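Local coordinates for molybdopterin synthase catalytic subunit (PDB 5MPO), which serves as the catalytic subunit of molybdopterin synthase, which moves two sulfur atoms from thiocarboxylated MOCS2A into precursor Z to form the dithiolene of molybdopterin, at residues Q87-K92 / L123-Y128. Sequence-based numbering, arbitrary orientation.
Sequences QKWPVK and LEAVSY
The indole of Trp89 lies flat on the backbone of helix 119-136 and is also tied to it by its ring nitrogen. Trp89 NE1 donates to Glu124 OE1 over 2.9 Å, with an N-H...O angle of 159°. The oxygen sits nearly in the indole plane and is met on its anti side, somewhat out of the carboxylate plane, which stands 76° from the ring. With CG anti to the carbonyl carbon and the chain extended beyond it (chi2 179°), Glu124 reaches this edge. The same OE1 accepts from a water that also binds Lys88 NZ, so the lysine and the carboxylate are linked without direct contact. One face of the indole covers the Glu124-Ala125 peptide. Ala125 CA makes a CH-pi contact, 4.3 Å from the centroid of the six-membered ring of Trp89. On the opposite face lies Lys88 CD, 3.6 Å above the plane of Trp89. At the far end of the indole, Trp89 CH2 meets Tyr128 CB at 3.7 Å. Val91 CG1 also touches Ala125 CB at 4.0 Å. A leucine in place of Trp89 would probably leave Glu124 without its indole donor and uncover the Ala125 backbone. Ile85 of helix 73-88 also packs on Ala125 and Tyr128. The contact joins the inverse gamma turn centred on Pro90, between helix 73-88 and strand 91-99 of the mixed sheet, to helix 119-136 in the alpha/beta fold of the MoaE family.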
loop_
_atom_site.group_PDB
_atom_site.type_symbol
_atom_site.label_atom_id
_atom_site.label_comp_id
_atom_site.label_asym_id
_atom_site.label_seq_id
_atom_site.Cartn_x
_atom_site.Cartn_y
_atom_site.Cartn_z
ATOM N N GLN C 87 0.452 -5.724 18.112
ATOM C CA GLN C 87 1.257 -5.427 19.284
ATOM C C GLN C 87 2.045 -4.123 19.071
ATOM O O GLN C 87 2.340 -3.401 20.003
ATOM C CB GLN C 87 2.057 -6.660 19.713
ATOM C CG GLN C 87 3.518 -6.398 20.108
ATOM C CD GLN C 87 4.339 -7.667 20.462
ATOM O OE1 GLN C 87 3.887 -8.837 20.292
ATOM N NE2 GLN C 87 5.557 -7.428 20.971
ATOM N N LYS C 88 2.305 -3.749 17.843
ATOM C CA LYS C 88 2.988 -2.493 17.620
ATOM C C LYS C 88 2.144 -1.301 17.106
ATOM O O LYS C 88 2.306 -0.179 17.575
ATOM C CB LYS C 88 4.107 -2.709 16.618
ATOM C CG LYS C 88 4.821 -1.421 16.314
ATOM C CD LYS C 88 6.045 -1.645 15.533
ATOM C CE LYS C 88 6.648 -0.310 15.224
ATOM N NZ LYS C 88 7.792 -0.531 14.355
ATOM N N TRP C 89 1.306 -1.576 16.118
ATOM C CA TRP C 89 0.635 -0.602 15.303
ATOM C C TRP C 89 -0.879 -0.522 15.639
ATOM O O TRP C 89 -1.505 -1.543 15.807
ATOM C CB TRP C 89 0.795 -1.005 13.841
ATOM C CG TRP C 89 2.163 -0.748 13.287
ATOM C CD1 TRP C 89 2.737 0.484 13.067
ATOM C CD2 TRP C 89 3.120 -1.707 12.850
ATOM N NE1 TRP C 89 3.971 0.346 12.526
ATOM C CE2 TRP C 89 4.253 -0.980 12.381
ATOM C CE3 TRP C 89 3.126 -3.102 12.766
ATOM C CZ2 TRP C 89 5.398 -1.603 11.846
ATOM C CZ3 TRP C 89 4.292 -3.752 12.252
ATOM C CH2 TRP C 89 5.411 -2.985 11.803
ATOM N N PRO C 90 -1.471 0.701 15.673
ATOM C CA PRO C 90 -2.904 0.926 15.968
ATOM C C PRO C 90 -3.816 0.663 14.784
ATOM O O PRO C 90 -4.562 1.539 14.357
ATOM C CB PRO C 90 -2.957 2.419 16.318
ATOM C CG PRO C 90 -1.872 3.034 15.491
ATOM C CD PRO C 90 -0.748 1.999 15.527
ATOM N N VAL C 91 -3.838 -0.566 14.316
ATOM C CA VAL C 91 -4.642 -0.902 13.142
ATOM C C VAL C 91 -6.032 -1.365 13.568
ATOM O O VAL C 91 -6.207 -1.874 14.661
ATOM C CB VAL C 91 -3.940 -1.975 12.250
ATOM C CG1 VAL C 91 -2.551 -1.500 11.859
ATOM C CG2 VAL C 91 -3.881 -3.360 12.928
ATOM N N LYS C 92 -7.000 -1.272 12.669
ATOM C CA LYS C 92 -8.315 -1.761 12.968
ATOM C C LYS C 92 -8.505 -3.187 12.442
ATOM O O LYS C 92 -8.506 -4.107 13.238
ATOM C CB LYS C 92 -9.370 -0.815 12.407
ATOM C CG LYS C 92 -10.784 -1.169 12.819
ATOM C CD LYS C 92 -10.883 -1.258 14.339
ATOM C CE LYS C 92 -12.318 -1.319 14.822
ATOM N NZ LYS C 92 -12.332 -1.626 16.276
ATOM N N LEU C 123 0.468 1.699 6.315
ATOM C CA LEU C 123 1.578 1.454 5.367
ATOM C C LEU C 123 2.636 0.587 5.965
ATOM O O LEU C 123 3.134 -0.291 5.321
ATOM C CB LEU C 123 2.264 2.748 4.987
ATOM C CG LEU C 123 1.395 3.678 4.129
ATOM C CD1 LEU C 123 1.727 5.175 4.372
ATOM C CD2 LEU C 123 1.550 3.264 2.653
ATOM N N GLU C 124 3.020 0.868 7.189
ATOM C CA GLU C 124 4.049 0.071 7.832
ATOM C C GLU C 124 3.590 -1.375 8.103
ATOM O O GLU C 124 4.367 -2.288 7.920
ATOM C CB GLU C 124 4.517 0.744 9.120
ATOM C CG GLU C 124 5.332 2.028 8.841
ATOM C CD GLU C 124 5.811 2.758 10.095
ATOM O OE1 GLU C 124 5.766 2.206 11.183
ATOM O OE2 GLU C 124 6.234 3.923 9.996
ATOM N N ALA C 125 2.343 -1.574 8.521
ATOM C CA ALA C 125 1.838 -2.892 8.828
ATOM C C ALA C 125 1.709 -3.740 7.555
ATOM O O ALA C 125 1.983 -4.934 7.577
ATOM C CB ALA C 125 0.516 -2.807 9.567
ATOM N N VAL C 126 1.376 -3.117 6.433
ATOM C CA VAL C 126 1.261 -3.852 5.197
ATOM C C VAL C 126 2.634 -4.315 4.800
ATOM O O VAL C 126 2.847 -5.467 4.382
ATOM C CB VAL C 126 0.641 -3.008 4.090
ATOM C CG1 VAL C 126 0.953 -3.572 2.711
ATOM C CG2 VAL C 126 -0.860 -2.989 4.268
ATOM N N SER C 127 3.573 -3.414 4.955
ATOM C CA SER C 127 4.935 -3.706 4.607
ATOM C C SER C 127 5.509 -4.855 5.468
ATOM O O SER C 127 6.093 -5.771 4.935
ATOM C CB SER C 127 5.770 -2.439 4.740
ATOM O OG SER C 127 7.073 -2.703 4.324
ATOM N N TYR C 128 5.335 -4.785 6.786
ATOM C CA TYR C 128 5.713 -5.866 7.669
ATOM C C TYR C 128 4.976 -7.201 7.331
ATOM O O TYR C 128 5.561 -8.257 7.422
ATOM C CB TYR C 128 5.384 -5.526 9.104
ATOM C CG TYR C 128 5.667 -6.680 10.057
ATOM C CD1 TYR C 128 7.000 -6.953 10.507
ATOM C CD2 TYR C 128 4.616 -7.516 10.521
ATOM C CE1 TYR C 128 7.260 -7.974 11.411
ATOM C CE2 TYR C 128 4.873 -8.574 11.419
ATOM C CZ TYR C 128 6.181 -8.817 11.862
ATOM O OH TYR C 128 6.434 -9.871 12.737
HETATM O O HOH W 1 8.080 1.567 12.639
#